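Local coordinates for putative lipoprotein (Parabacteroides distasonis ATCC 8503, PDB 3JX8) that is of uncertain function but probably acts at the cell surface in adhesion, with lipid binding also proposed, at residues S21-I26 against I91-K96; K99-V104 against M120-A125; S108-K113 against E131-V136; Y139-N144 against K154-D159. All blocks are in the same frame, centred on the assembly; numbering follows the deposited sequence. Where two conformers were deposited one is given.

The four contacts follow one beta-helix along its axis, from its N-terminal part (interaction 1) to the middle coils. Interaction 2 joins strands on one face, interaction 3 the strands that follow them in the chain on another face, and interaction 4 spans a corner between faces. Interaction 1 meets interaction 2 through Ile26 O and Asn102 N, 2.8 Å apart. Interactions 2 and 3 share the interior, where Leu101 CD2 lies 3.6 Å from Phe109 CD1. Val136 N stands 2.7 Å from Asp155 O, tying interaction 3 to interaction 4. The centres of interactions 1 and 4 are about 20 Å apart. A glycerol, probably from crystallisation, binds Asp22.

Interaction 1: S21-I26 against I91-K96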
loop_
_atom_site.group_PDB
_atom_site.type_symbol
_atom_site.label_atom_id
_atom_site.label_comp_id
_atom_site.label_asym_id
_atom_site.label_seq_id
_atom_site.Cartn_x
_atom_site.Cartn_y
_atom_site.Cartn_z
ATOM N N SER A 21 -1.251 -26.871 -22.742
ATOM C CA SER A 21 -0.003 -27.404 -22.178
ATOM C C SER A 21 0.044 -27.097 -20.700
ATOM O O SER A 21 -0.740 -26.295 -20.187
ATOM C CB SER A 21 1.218 -26.688 -22.748
ATOM O OG SER A 21 1.162 -26.648 -24.148
ATOM N N ASP A 22 1.037 -27.686 -20.043
ATOM C CA ASP A 22 1.323 -27.370 -18.671
ATOM C C ASP A 22 1.648 -25.901 -18.501
ATOM O O ASP A 22 2.079 -25.233 -19.430
ATOM C CB ASP A 22 2.509 -28.185 -18.143
ATOM C CG ASP A 22 2.587 -28.171 -16.614
ATOM O OD1 ASP A 22 1.534 -28.217 -15.954
ATOM O OD2 ASP A 22 3.689 -28.125 -16.078
ATOM N N TYR A 23 1.422 -25.422 -17.291
ATOM C CA TYR A 23 1.702 -24.054 -16.938
ATOM C C TYR A 23 2.129 -24.053 -15.496
ATOM O O TYR A 23 1.740 -24.916 -14.739
ATOM C CB TYR A 23 0.444 -23.185 -17.141
ATOM C CG TYR A 23 -0.788 -23.621 -16.351
ATOM C CD1 TYR A 23 -1.015 -23.153 -15.065
ATOM C CD2 TYR A 23 -1.740 -24.491 -16.909
ATOM C CE1 TYR A 23 -2.154 -23.532 -14.346
ATOM C CE2 TYR A 23 -2.896 -24.858 -16.206
ATOM C CZ TYR A 23 -3.093 -24.377 -14.922
ATOM O OH TYR A 23 -4.219 -24.740 -14.214
ATOM N N ASP A 24 2.951 -23.087 -15.136
ATOM C CA ASP A 24 3.382 -22.916 -13.766
ATOM C C ASP A 24 2.939 -21.576 -13.218
ATOM O O ASP A 24 3.285 -21.210 -12.106
ATOM C CB ASP A 24 4.902 -23.072 -13.653
ATOM C CG ASP A 24 5.679 -22.013 -14.410
ATOM O OD1 ASP A 24 5.083 -21.057 -14.970
ATOM O OD2 ASP A 24 6.924 -22.138 -14.444
ATOM N N GLU A 25 2.154 -20.851 -14.003
ATOM C CA GLU A 25 1.712 -19.522 -13.621
ATOM C C GLU A 25 0.305 -19.262 -14.174
ATOM O O GLU A 25 -0.039 -19.758 -15.257
ATOM C CB GLU A 25 2.745 -18.547 -14.145
ATOM C CG GLU A 25 2.461 -17.119 -13.873
ATOM C CD GLU A 25 3.568 -16.202 -14.387
ATOM O OE1 GLU A 25 4.774 -16.622 -14.333
ATOM O OE2 GLU A 25 3.204 -15.067 -14.827
ATOM N N ILE A 26 -0.510 -18.529 -13.406
ATOM C CA ILE A 26 -1.900 -18.187 -13.773
ATOM C C ILE A 26 -2.111 -16.687 -13.709
ATOM O O ILE A 26 -1.813 -16.068 -12.694
ATOM C CB ILE A 26 -2.935 -18.840 -12.837
ATOM C CG1 ILE A 26 -2.915 -20.380 -12.946
ATOM C CG2 ILE A 26 -4.353 -18.306 -13.143
ATOM C CD1 ILE A 26 -3.772 -21.108 -11.844
ATOM N N ILE A 91 -14.555 -22.282 -13.378
ATOM C CA ILE A 91 -13.345 -22.722 -14.031
ATOM C C ILE A 91 -12.756 -23.862 -13.194
ATOM O O ILE A 91 -12.698 -23.775 -11.960
ATOM C CB ILE A 91 -12.301 -21.582 -14.121
ATOM C CG1 ILE A 91 -12.903 -20.374 -14.859
ATOM C CG2 ILE A 91 -10.993 -22.104 -14.780
ATOM C CD1 ILE A 91 -12.089 -19.062 -14.762
ATOM N N LYS A 92 -12.354 -24.941 -13.855
ATOM C CA LYS A 92 -11.620 -26.010 -13.191
ATOM C C LYS A 92 -10.333 -26.242 -13.969
ATOM O O LYS A 92 -10.345 -26.376 -15.204
ATOM C CB LYS A 92 -12.457 -27.284 -13.107
ATOM C CG LYS A 92 -13.647 -27.157 -12.171
ATOM C CD LYS A 92 -14.269 -28.498 -11.869
ATOM C CE LYS A 92 -15.441 -28.345 -10.910
ATOM N NZ LYS A 92 -15.721 -29.633 -10.210
ATOM N N SER A 93 -9.209 -26.263 -13.268
ATOM C CA SER A 93 -7.954 -26.501 -13.978
ATOM C C SER A 93 -6.933 -27.138 -13.075
ATOM O O SER A 93 -7.049 -27.051 -11.858
ATOM C CB SER A 93 -7.410 -25.194 -14.583
ATOM O OG SER A 93 -6.363 -25.433 -15.505
ATOM N N ASN A 94 -5.959 -27.804 -13.682
ATOM C CA ASN A 94 -4.811 -28.299 -12.966
ATOM C C ASN A 94 -3.527 -28.261 -13.791
ATOM O O ASN A 94 -3.552 -28.194 -15.031
ATOM C CB ASN A 94 -5.088 -29.691 -12.419
ATOM C CG ASN A 94 -5.420 -30.702 -13.505
ATOM O OD1 ASN A 94 -4.526 -31.245 -14.162
ATOM N ND2 ASN A 94 -6.692 -30.979 -13.666
ATOM N N SER A 95 -2.406 -28.243 -13.086
ATOM C CA SER A 95 -1.078 -28.281 -13.713
ATOM C C SER A 95 -0.165 -28.945 -12.714
ATOM O O SER A 95 -0.599 -29.263 -11.592
ATOM C CB SER A 95 -0.555 -26.888 -14.059
ATOM O OG SER A 95 -0.253 -26.151 -12.893
ATOM N N LYS A 96 1.089 -29.159 -13.105
ATOM C CA LYS A 96 2.011 -29.875 -12.233
ATOM C C LYS A 96 2.358 -29.030 -11.011
ATOM O O LYS A 96 2.423 -29.550 -9.905
ATOM C CB LYS A 96 3.258 -30.314 -12.999
ATOM C CG LYS A 96 2.935 -31.145 -14.289
ATOM C CD LYS A 96 3.100 -32.650 -14.126
ATOM C CE LYS A 96 2.274 -33.517 -15.152
ATOM N NZ LYS A 96 2.164 -32.944 -16.545
#
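Tyr23 lies against strand 89-95 with its ring face turned to Ser95 and its hydroxyl reaching Ser93, a worked example of an aromatic residue held both at a ring face and through its hydroxyl. Ser95 CB sits almost squarely over the ring, 3.6 Å from the Tyr23 centroid and 7° off the normal, a CH-pi contact. At the far end of the ring Tyr23 OH donates a 2.6 Å hydrogen bond to Ser93 OG, which lies near the ring plane. The ring reaches this strand because CG of Tyr23 is wedged between backbone N and carbonyl carbon (chi1 58°), swinging the ring across the strand. One residue earlier, Asp22 OD1 takes the amide of Lys96 on its syn side at 3.0 Å from Lys96 N, a nearly straight bond (165°). The other carboxylate oxygen packs 3.6 Å from the lysine side chain, Asp22 OD2 to Lys96 CG, and also bonds to a glycerol, probably from the crystallisation liquor.

A second shell holds the serines: Ser93 OG is bonded to Tyr44 O, and Ser95 OG has its main partner in Tyr36 OH, with a weaker approach to Tyr23 O at 3.0 Å. Tyr23 also packs on Tyr36 of strand 33-38 and Leu66 of strand 65-70. The loop before strand 25-29 is thus clasped to the end of strand 89-95, while Ile26 continues into backbone pairing with strand 100-104.

Interaction 2: K99-V104 against M120-A125; sequences KELNTV and MEINMA
Adjacent coils of a parallel beta-helix meet here: strands 100-104 and 120-125 run in register, Leu101 beside Ile122 and Asn102 beside Asn123, at 11° to each other and 4.7 Å between axes. Backbone bonds pass back and forth across the pair, from Glu121 N to Lys99 O, Leu101 N to Glu121 O, Asn123 N to Leu101 O, Thr103 N to Asn123 O and Ala125 N to Thr103 O.

On the face that carries the asparagines and glutamates, like residues stack on like. The Asn102 and Asn123 amides lie side by side with planes 15° apart, and Asn123 ND2 donates to Asn102 OD1 at 3.0 Å, somewhat bent and tilted out of the carbonyl plane. The same nitrogen also serves its own strand, reaching Glu121 OE2 at 2.8 Å through the anti lone pair of that oxygen; Asn102 ND2 bonds to Glu100 OE2 at 2.8 Å from the anti side, tilted out of the carboxylate plane. These bonds help hold the amides flat and restrain the extended glutamates, whose stacked carboxylates bring Glu100 OE1 within 3.9 Å of Glu121 OE2. A water lies 2.7 Å from Glu121 OE2 and may ease that crowding of charge. Asn123 OD1 carries the pattern onward to Asn144 ND2 of the next coil.

The opposite face is mostly apolar and points into the core: Leu101 CD2 meets Ile122 CG2 at 4.1 Å, and Thr103 CG2 packs 3.7 Å from Met124 CB. In-register stacking of like residues from coil to coil, with aliphatic groups inside, is characteristic of parallel beta-helices, consistent with the Pec_lyase-like clan.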
loop_
_atom_site.group_PDB
_atom_site.type_symbol
_atom_site.label_atom_id
_atom_site.label_comp_id
_atom_site.label_asym_id
_atom_site.label_seq_id
_atom_site.Cartn_x
_atom_site.Cartn_y
_atom_site.Cartn_z
ATOM N N LYS A 99 3.573 -21.793 -9.291
ATOM C CA LYS A 99 4.565 -20.960 -8.659
ATOM C C LYS A 99 4.025 -19.576 -8.423
ATOM O O LYS A 99 4.406 -18.936 -7.466
ATOM C CB LYS A 99 5.807 -20.819 -9.524
ATOM C CG LYS A 99 6.457 -22.111 -9.911
ATOM C CD LYS A 99 7.761 -21.858 -10.662
ATOM C CE LYS A 99 8.446 -23.171 -11.027
ATOM N NZ LYS A 99 9.836 -22.891 -11.525
ATOM N N GLU A 100 3.167 -19.108 -9.323
ATOM C CA GLU A 100 2.636 -17.759 -9.216
ATOM C C GLU A 100 1.220 -17.601 -9.770
ATOM O O GLU A 100 0.933 -17.959 -10.929
ATOM C CB GLU A 100 3.575 -16.775 -9.889
ATOM C CG GLU A 100 3.222 -15.377 -9.576
ATOM C CD GLU A 100 4.150 -14.393 -10.215
ATOM O OE1 GLU A 100 5.362 -14.654 -10.200
ATOM O OE2 GLU A 100 3.677 -13.353 -10.724
ATOM N N LEU A 101 0.361 -17.057 -8.915
ATOM C CA LEU A 101 -1.004 -16.710 -9.212
ATOM C C LEU A 101 -1.141 -15.175 -9.172
ATOM O O LEU A 101 -0.823 -14.523 -8.167
ATOM C CB LEU A 101 -1.938 -17.306 -8.164
ATOM C CG LEU A 101 -3.407 -16.883 -8.304
ATOM C CD1 LEU A 101 -3.957 -17.362 -9.652
ATOM C CD2 LEU A 101 -4.260 -17.405 -7.134
ATOM N N ASN A 102 -1.657 -14.631 -10.261
ATOM C CA ASN A 102 -1.999 -13.239 -10.366
ATOM C C ASN A 102 -3.465 -13.227 -10.666
ATOM O O ASN A 102 -3.871 -13.632 -11.751
ATOM C CB ASN A 102 -1.191 -12.578 -11.474
ATOM C CG ASN A 102 0.292 -12.469 -11.107
ATOM O OD1 ASN A 102 0.645 -11.789 -10.156
ATOM N ND2 ASN A 102 1.149 -13.178 -11.830
ATOM N N THR A 103 -4.250 -12.838 -9.682
ATOM C CA THR A 103 -5.675 -12.804 -9.795
ATOM C C THR A 103 -6.210 -11.373 -9.524
ATOM O O THR A 103 -5.715 -10.667 -8.617
ATOM C CB THR A 103 -6.301 -13.848 -8.858
ATOM O OG1 THR A 103 -7.696 -13.912 -9.119
ATOM C CG2 THR A 103 -6.092 -13.532 -7.411
ATOM N N VAL A 104 -7.172 -10.940 -10.336
ATOM C CA VAL A 104 -7.713 -9.593 -10.278
ATOM C C VAL A 104 -9.211 -9.672 -10.475
ATOM O O VAL A 104 -9.693 -10.233 -11.477
ATOM C CB VAL A 104 -7.120 -8.653 -11.384
ATOM C CG1 VAL A 104 -7.717 -7.231 -11.262
ATOM C CG2 VAL A 104 -5.553 -8.616 -11.342
HETATM N N MSE A 120 5.496 -20.767 -3.637
HETATM C CA MSE A 120 4.213 -20.334 -4.153
HETATM C C MSE A 120 3.957 -18.850 -3.808
HETATM O O MSE A 120 3.935 -18.459 -2.627
HETATM C CB MSE A 120 3.084 -21.218 -3.637
HETATM C CG MSE A 120 1.723 -20.833 -4.260
HETATM SE SE MSE A 120 0.254 -21.835 -3.526
HETATM C CE MSE A 120 0.378 -23.342 -4.787
ATOM N N GLU A 121 3.736 -18.050 -4.850
ATOM C CA GLU A 121 3.394 -16.634 -4.707
ATOM C C GLU A 121 1.974 -16.350 -5.186
ATOM O O GLU A 121 1.642 -16.597 -6.352
ATOM C CB GLU A 121 4.366 -15.799 -5.528
ATOM C CG GLU A 121 4.166 -14.308 -5.392
ATOM C CD GLU A 121 5.186 -13.530 -6.175
ATOM O OE1 GLU A 121 6.386 -13.842 -6.065
ATOM O OE2 GLU A 121 4.796 -12.624 -6.911
ATOM N N ILE A 122 1.143 -15.842 -4.286
ATOM C CA ILE A 122 -0.231 -15.423 -4.591
ATOM C C ILE A 122 -0.329 -13.896 -4.592
ATOM O O ILE A 122 0.003 -13.242 -3.585
ATOM C CB ILE A 122 -1.204 -15.952 -3.546
ATOM C CG1 ILE A 122 -1.109 -17.463 -3.470
ATOM C CG2 ILE A 122 -2.639 -15.570 -3.877
ATOM C CD1 ILE A 122 -2.217 -18.039 -2.705
ATOM N N ASN A 123 -0.763 -13.334 -5.724
ATOM C CA ASN A 123 -0.957 -11.887 -5.878
ATOM C C ASN A 123 -2.409 -11.633 -6.290
ATOM O O ASN A 123 -2.852 -12.087 -7.348
ATOM C CB ASN A 123 -0.027 -11.308 -6.929
ATOM C CG ASN A 123 1.449 -11.540 -6.617
ATOM O OD1 ASN A 123 1.949 -11.151 -5.562
ATOM N ND2 ASN A 123 2.158 -12.137 -7.561
HETATM N N MSE A 124 -3.156 -10.965 -5.428
HETATM C CA MSE A 124 -4.533 -10.578 -5.693
HETATM C C MSE A 124 -4.776 -9.050 -5.675
HETATM O O MSE A 124 -4.330 -8.365 -4.755
HETATM C CB MSE A 124 -5.416 -11.194 -4.656
HETATM C CG MSE A 124 -6.700 -10.327 -4.384
HETATM SE SE MSE A 124 -8.014 -11.635 -4.188
HETATM C CE MSE A 124 -8.854 -11.475 -6.007
ATOM N N ALA A 125 -5.494 -8.535 -6.679
ATOM C CA ALA A 125 -6.004 -7.176 -6.653
ATOM C C ALA A 125 -7.528 -7.246 -6.763
ATOM O O ALA A 125 -8.070 -7.921 -7.643
ATOM C CB ALA A 125 -5.388 -6.338 -7.779
HETATM O O HOH W 1 5.556 -11.193 -9.076
#

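Interaction 3: S108-K113 against E131-V136; sequences SFIISK and ELRGPV
Ile110 lies over the guanidinium of Arg133, its CD1 3.5 Å from Arg133 NH2 and displaced toward the rim of the group. Two torsions make this possible: in Ile110, CG1 lies anti to the carbonyl carbon (chi1 -57°) and runs on to an extended CD1, while Arg133 adopts the same first torsion (-61°) and stays straight as far as NE. Ile110 CG2 covers the aliphatic part of that arm, 3.7 Å from Arg133 CD. The guanidinium is held from rotating by Glu131, whose OE1 accepts from both Arg133 NE (2.7 Å) and Arg133 NH2 (2.9 Å), a side-on salt bridge in the guanidinium plane. At another edge, also in plane, a water links Arg133 NH1 to Ser112 OG.

On the interior face Ile111 and Leu132 lie side by side and point the same way, with Ile111 CD1 3.8 Å from Leu132 CD2; from strand 120-125 of another face, Met120 packs on Ile111 and Ile122 on Leu132. Backbone bonds from Glu131 N to Phe109 O, Ile111 N to Glu131 O and Arg133 N to Ile111 O (2.8 Å) join the strands. Parallel pairing with aliphatic side chains stacked inward and a polar outer surface is characteristic of successive coils of a beta-helix.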
loop_
_atom_site.group_PDB
_atom_site.type_symbol
_atom_site.label_atom_id
_atom_site.label_comp_id
_atom_site.label_asym_id
_atom_site.label_seq_id
_atom_site.Cartn_x
_atom_site.Cartn_y
_atom_site.Cartn_z
ATOM N N SER A 108 -13.383 -15.909 -7.096
ATOM C CA SER A 108 -12.930 -16.725 -6.023
ATOM C C SER A 108 -12.010 -17.823 -6.554
ATOM O O SER A 108 -12.344 -18.536 -7.479
ATOM C CB SER A 108 -14.148 -17.272 -5.303
ATOM O OG SER A 108 -13.785 -18.315 -4.456
ATOM N N PHE A 109 -10.816 -17.912 -6.013
ATOM C CA PHE A 109 -9.838 -18.876 -6.453
ATOM C C PHE A 109 -9.558 -19.818 -5.300
ATOM O O PHE A 109 -9.101 -19.362 -4.259
ATOM C CB PHE A 109 -8.579 -18.158 -6.877
ATOM C CG PHE A 109 -7.577 -19.054 -7.492
ATOM C CD1 PHE A 109 -6.788 -19.879 -6.697
ATOM C CD2 PHE A 109 -7.413 -19.086 -8.871
ATOM C CE1 PHE A 109 -5.817 -20.700 -7.266
ATOM C CE2 PHE A 109 -6.469 -19.934 -9.454
ATOM C CZ PHE A 109 -5.676 -20.756 -8.646
ATOM N N ILE A 110 -9.817 -21.115 -5.484
ATOM C CA ILE A 110 -9.784 -22.111 -4.391
ATOM C C ILE A 110 -8.942 -23.332 -4.729
ATOM O O ILE A 110 -9.138 -23.931 -5.789
ATOM C CB ILE A 110 -11.228 -22.600 -4.063
ATOM C CG1 ILE A 110 -12.094 -21.375 -3.687
ATOM C CG2 ILE A 110 -11.233 -23.622 -2.927
ATOM C CD1 ILE A 110 -13.557 -21.703 -3.337
ATOM N N ILE A 111 -8.009 -23.685 -3.842
ATOM C CA ILE A 111 -7.224 -24.924 -3.912
ATOM C C ILE A 111 -7.672 -25.766 -2.725
ATOM O O ILE A 111 -7.611 -25.286 -1.583
ATOM C CB ILE A 111 -5.709 -24.672 -3.792
ATOM C CG1 ILE A 111 -5.242 -23.753 -4.902
ATOM C CG2 ILE A 111 -4.941 -25.989 -3.803
ATOM C CD1 ILE A 111 -3.737 -23.599 -4.960
ATOM N N SER A 112 -8.120 -27.003 -2.982
ATOM C CA SER A 112 -8.733 -27.819 -1.926
ATOM C C SER A 112 -7.984 -29.050 -1.460
ATOM O O SER A 112 -8.271 -29.538 -0.378
ATOM C CB SER A 112 -10.133 -28.264 -2.348
ATOM O OG SER A 112 -11.041 -27.185 -2.284
ATOM N N LYS A 113 -7.046 -29.545 -2.261
ATOM C CA LYS A 113 -6.327 -30.772 -1.943
ATOM C C LYS A 113 -4.989 -30.463 -1.319
ATOM O O LYS A 113 -4.516 -29.329 -1.438
ATOM C CB LYS A 113 -6.130 -31.597 -3.219
ATOM C CG LYS A 113 -7.449 -32.005 -3.871
ATOM C CD LYS A 113 -7.225 -32.955 -5.032
ATOM C CE LYS A 113 -8.526 -33.278 -5.787
ATOM N NZ LYS A 113 -8.361 -34.492 -6.667
ATOM N N GLU A 131 -8.634 -18.848 -1.445
ATOM C CA GLU A 131 -8.667 -19.777 -0.328
ATOM C C GLU A 131 -7.839 -21.009 -0.583
ATOM O O GLU A 131 -8.118 -21.782 -1.517
ATOM C CB GLU A 131 -10.089 -20.218 -0.038
ATOM C CG GLU A 131 -11.047 -19.078 0.077
ATOM C CD GLU A 131 -12.405 -19.504 0.625
ATOM O OE1 GLU A 131 -12.605 -20.715 0.940
ATOM O OE2 GLU A 131 -13.266 -18.600 0.749
ATOM N N LEU A 132 -6.809 -21.188 0.231
ATOM C CA LEU A 132 -6.019 -22.404 0.242
ATOM C C LEU A 132 -6.624 -23.261 1.335
ATOM O O LEU A 132 -6.282 -23.140 2.509
ATOM C CB LEU A 132 -4.536 -22.097 0.486
ATOM C CG LEU A 132 -3.946 -21.043 -0.455
ATOM C CD1 LEU A 132 -2.428 -20.871 -0.236
ATOM C CD2 LEU A 132 -4.248 -21.374 -1.877
ATOM N N ARG A 133 -7.591 -24.085 0.959
ATOM C CA ARG A 133 -8.328 -24.887 1.935
ATOM C C ARG A 133 -7.592 -26.130 2.330
ATOM O O ARG A 133 -7.743 -26.601 3.439
ATOM C CB ARG A 133 -9.702 -25.273 1.403
ATOM C CG ARG A 133 -10.561 -24.074 1.117
ATOM C CD ARG A 133 -11.921 -24.488 0.616
ATOM N NE ARG A 133 -12.823 -23.338 0.517
ATOM C CZ ARG A 133 -14.021 -23.356 -0.083
ATOM N NH1 ARG A 133 -14.470 -24.458 -0.673
ATOM N NH2 ARG A 133 -14.779 -22.260 -0.113
ATOM N N GLY A 134 -6.816 -26.682 1.422
ATOM C CA GLY A 134 -6.109 -27.921 1.707
ATOM C C GLY A 134 -4.837 -27.646 2.470
ATOM O O GLY A 134 -4.393 -26.497 2.545
ATOM N N PRO A 135 -4.228 -28.693 3.020
ATOM C CA PRO A 135 -2.927 -28.535 3.656
ATOM C C PRO A 135 -1.868 -28.105 2.667
ATOM O O PRO A 135 -1.725 -28.723 1.617
ATOM C CB PRO A 135 -2.610 -29.932 4.201
ATOM C CG PRO A 135 -3.893 -30.668 4.187
ATOM C CD PRO A 135 -4.737 -30.066 3.129
ATOM N N VAL A 136 -1.172 -27.018 2.982
ATOM C CA VAL A 136 -0.057 -26.553 2.164
ATOM C C VAL A 136 1.172 -26.806 2.988
ATOM O O VAL A 136 1.218 -26.438 4.161
ATOM C CB VAL A 136 -0.177 -25.065 1.830
ATOM C CG1 VAL A 136 1.063 -24.546 1.086
ATOM C CG2 VAL A 136 -1.460 -24.832 1.049
HETATM O O HOH W 2 -4.894 -26.142 -0.460
HETATM O O HOH W 3 -13.044 -27.383 -0.443
#

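Interaction 4: Y139-N144 against K154-D159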
loop_
_atom_site.group_PDB
_atom_site.type_symbol
_atom_site.label_atom_id
_atom_site.label_comp_id
_atom_site.label_asym_id
_atom_site.label_seq_id
_atom_site.Cartn_x
_atom_site.Cartn_y
_atom_site.Cartn_z
ATOM N N TYR A 139 8.424 -24.981 1.365
ATOM C CA TYR A 139 9.441 -24.001 1.681
ATOM C C TYR A 139 8.898 -22.591 1.890
ATOM O O TYR A 139 9.070 -22.023 2.961
ATOM C CB TYR A 139 10.532 -24.026 0.626
ATOM C CG TYR A 139 11.577 -22.952 0.795
ATOM C CD1 TYR A 139 12.521 -23.021 1.813
ATOM C CD2 TYR A 139 11.632 -21.867 -0.085
ATOM C CE1 TYR A 139 13.500 -22.035 1.956
ATOM C CE2 TYR A 139 12.595 -20.888 0.044
ATOM C CZ TYR A 139 13.533 -20.977 1.068
ATOM O OH TYR A 139 14.484 -19.982 1.191
ATOM N N LYS A 140 8.245 -22.035 0.881
ATOM C CA LYS A 140 7.807 -20.650 0.951
ATOM C C LYS A 140 6.440 -20.382 0.328
ATOM O O LYS A 140 6.166 -20.796 -0.811
ATOM C CB LYS A 140 8.863 -19.746 0.330
ATOM C CG LYS A 140 8.459 -18.288 0.350
ATOM C CD LYS A 140 9.613 -17.328 0.205
ATOM C CE LYS A 140 9.093 -15.849 0.385
ATOM N NZ LYS A 140 10.196 -14.882 0.766
ATOM N N LEU A 141 5.570 -19.730 1.100
ATOM C CA LEU A 141 4.327 -19.159 0.597
ATOM C C LEU A 141 4.355 -17.626 0.757
ATOM O O LEU A 141 4.657 -17.085 1.841
ATOM C CB LEU A 141 3.122 -19.715 1.332
ATOM C CG LEU A 141 1.731 -19.175 0.903
ATOM C CD1 LEU A 141 1.404 -19.514 -0.574
ATOM C CD2 LEU A 141 0.647 -19.702 1.863
ATOM N N GLU A 142 4.003 -16.930 -0.317
ATOM C CA GLU A 142 3.862 -15.475 -0.287
ATOM C C GLU A 142 2.436 -15.118 -0.693
ATOM O O GLU A 142 1.940 -15.595 -1.725
ATOM C CB GLU A 142 4.878 -14.871 -1.221
ATOM C CG GLU A 142 5.058 -13.418 -1.066
ATOM C CD GLU A 142 6.195 -12.865 -1.906
ATOM O OE1 GLU A 142 7.318 -13.400 -1.816
ATOM O OE2 GLU A 142 5.970 -11.873 -2.627
ATOM N N CYS A 143 1.753 -14.358 0.154
ATOM C CA CYS A 143 0.373 -13.867 -0.078
ATOM C C CYS A 143 0.342 -12.345 -0.124
ATOM O O CYS A 143 0.464 -11.662 0.917
ATOM C CB CYS A 143 -0.523 -14.278 1.071
ATOM S SG CYS A 143 -0.769 -16.031 1.224
ATOM N N ASN A 144 0.176 -11.806 -1.315
ATOM C CA ASN A 144 0.155 -10.394 -1.506
ATOM C C ASN A 144 -1.193 -9.981 -1.988
ATOM O O ASN A 144 -1.760 -10.602 -2.917
ATOM C CB ASN A 144 1.191 -10.026 -2.522
ATOM C CG ASN A 144 2.556 -10.510 -2.126
ATOM O OD1 ASN A 144 2.937 -10.404 -0.953
ATOM N ND2 ASN A 144 3.291 -11.072 -3.075
ATOM N N LYS A 154 -5.903 -21.996 5.183
ATOM C CA LYS A 154 -6.454 -22.702 6.334
ATOM C C LYS A 154 -5.551 -23.703 7.018
ATOM O O LYS A 154 -5.824 -24.083 8.145
ATOM C CB LYS A 154 -7.745 -23.401 5.939
ATOM C CG LYS A 154 -8.823 -22.414 5.549
ATOM C CD LYS A 154 -10.182 -23.069 5.390
ATOM C CE LYS A 154 -11.288 -22.002 5.301
ATOM N NZ LYS A 154 -12.552 -22.532 4.692
ATOM N N ASP A 155 -4.458 -24.104 6.396
ATOM C CA ASP A 155 -3.671 -25.196 6.956
ATOM C C ASP A 155 -2.308 -25.219 6.310
ATOM O O ASP A 155 -2.094 -25.908 5.295
ATOM C CB ASP A 155 -4.426 -26.507 6.676
ATOM C CG ASP A 155 -3.757 -27.757 7.252
ATOM O OD1 ASP A 155 -2.676 -27.709 7.869
ATOM O OD2 ASP A 155 -4.359 -28.826 7.042
ATOM N N ILE A 156 -1.378 -24.468 6.891
ATOM C CA ILE A 156 -0.046 -24.329 6.321
ATOM C C ILE A 156 0.991 -24.906 7.251
ATOM O O ILE A 156 0.835 -24.884 8.472
ATOM C CB ILE A 156 0.296 -22.845 5.947
ATOM C CG1 ILE A 156 0.574 -21.993 7.206
ATOM C CG2 ILE A 156 -0.813 -22.253 5.012
ATOM C CD1 ILE A 156 0.571 -20.468 6.973
ATOM N N GLN A 157 2.051 -25.410 6.633
ATOM C CA GLN A 157 3.236 -25.919 7.296
ATOM C C GLN A 157 4.405 -25.524 6.404
ATOM O O GLN A 157 4.675 -26.171 5.384
ATOM C CB GLN A 157 3.154 -27.434 7.459
ATOM C CG GLN A 157 4.166 -27.960 8.434
ATOM C CD GLN A 157 4.254 -29.481 8.483
ATOM O OE1 GLN A 157 3.450 -30.197 7.892
ATOM N NE2 GLN A 157 5.253 -29.974 9.191
ATOM N N LEU A 158 5.076 -24.433 6.782
ATOM C CA LEU A 158 6.047 -23.781 5.929
ATOM C C LEU A 158 7.334 -23.428 6.670
ATOM O O LEU A 158 7.329 -23.148 7.869
ATOM C CB LEU A 158 5.433 -22.480 5.374
ATOM C CG LEU A 158 4.207 -22.589 4.462
ATOM C CD1 LEU A 158 3.521 -21.234 4.335
ATOM C CD2 LEU A 158 4.607 -23.163 3.108
ATOM N N ASP A 159 8.438 -23.382 5.927
ATOM C CA ASP A 159 9.658 -22.775 6.438
ATOM C C ASP A 159 9.513 -21.255 6.485
ATOM O O ASP A 159 9.974 -20.616 7.429
ATOM C CB ASP A 159 10.859 -23.143 5.560
ATOM C CG ASP A 159 11.115 -24.628 5.530
ATOM O OD1 ASP A 159 10.908 -25.284 6.572
ATOM O OD2 ASP A 159 11.510 -25.161 4.473
#
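Tyr139 O lies 3.3 Å from Asp159 N where the chain turns a corner, and Asn160 adds a backbone hydrogen bond to Tyr139 together with a weak one from its ND2 to Tyr139 O. The methylene of the aspartate closes in on the same oxygen, Asp159 CB standing 3.3 Å from Tyr139 O. Beside this point the two side chains cross at about a right angle. Asp159 OD2 stands near the plane of the Tyr139 ring, at its edge, 3.6 Å from Tyr139 CD1, and the carboxylate and ring planes are 71° apart. With CG anti to the backbone N (chi1 175°), the tyrosine ring sets its CD1 edge beside the carboxylate.

Inside the corner the contact is purely aliphatic. Leu158 CD1 presses on Leu141 CB at 3.4 Å, tighter than ordinary van der Waals distance, and Leu141 CD2 meets Ile156 CG2 at 4.3 Å. Leu158 gets there because its CG is anti to the carbonyl carbon (chi1 -63°), bringing both methyls to the base of Leu141.

The strands 140-144 and 156-158 run 121° apart, and the chain turns corners at Tyr139 and Asp159, placing them on different faces of the beta-helix. Leu141 also packs on Met120 of strand 120-125, and Ile156 on Leu161 of strand 160-166, so this corner lies between the preceding and following coils.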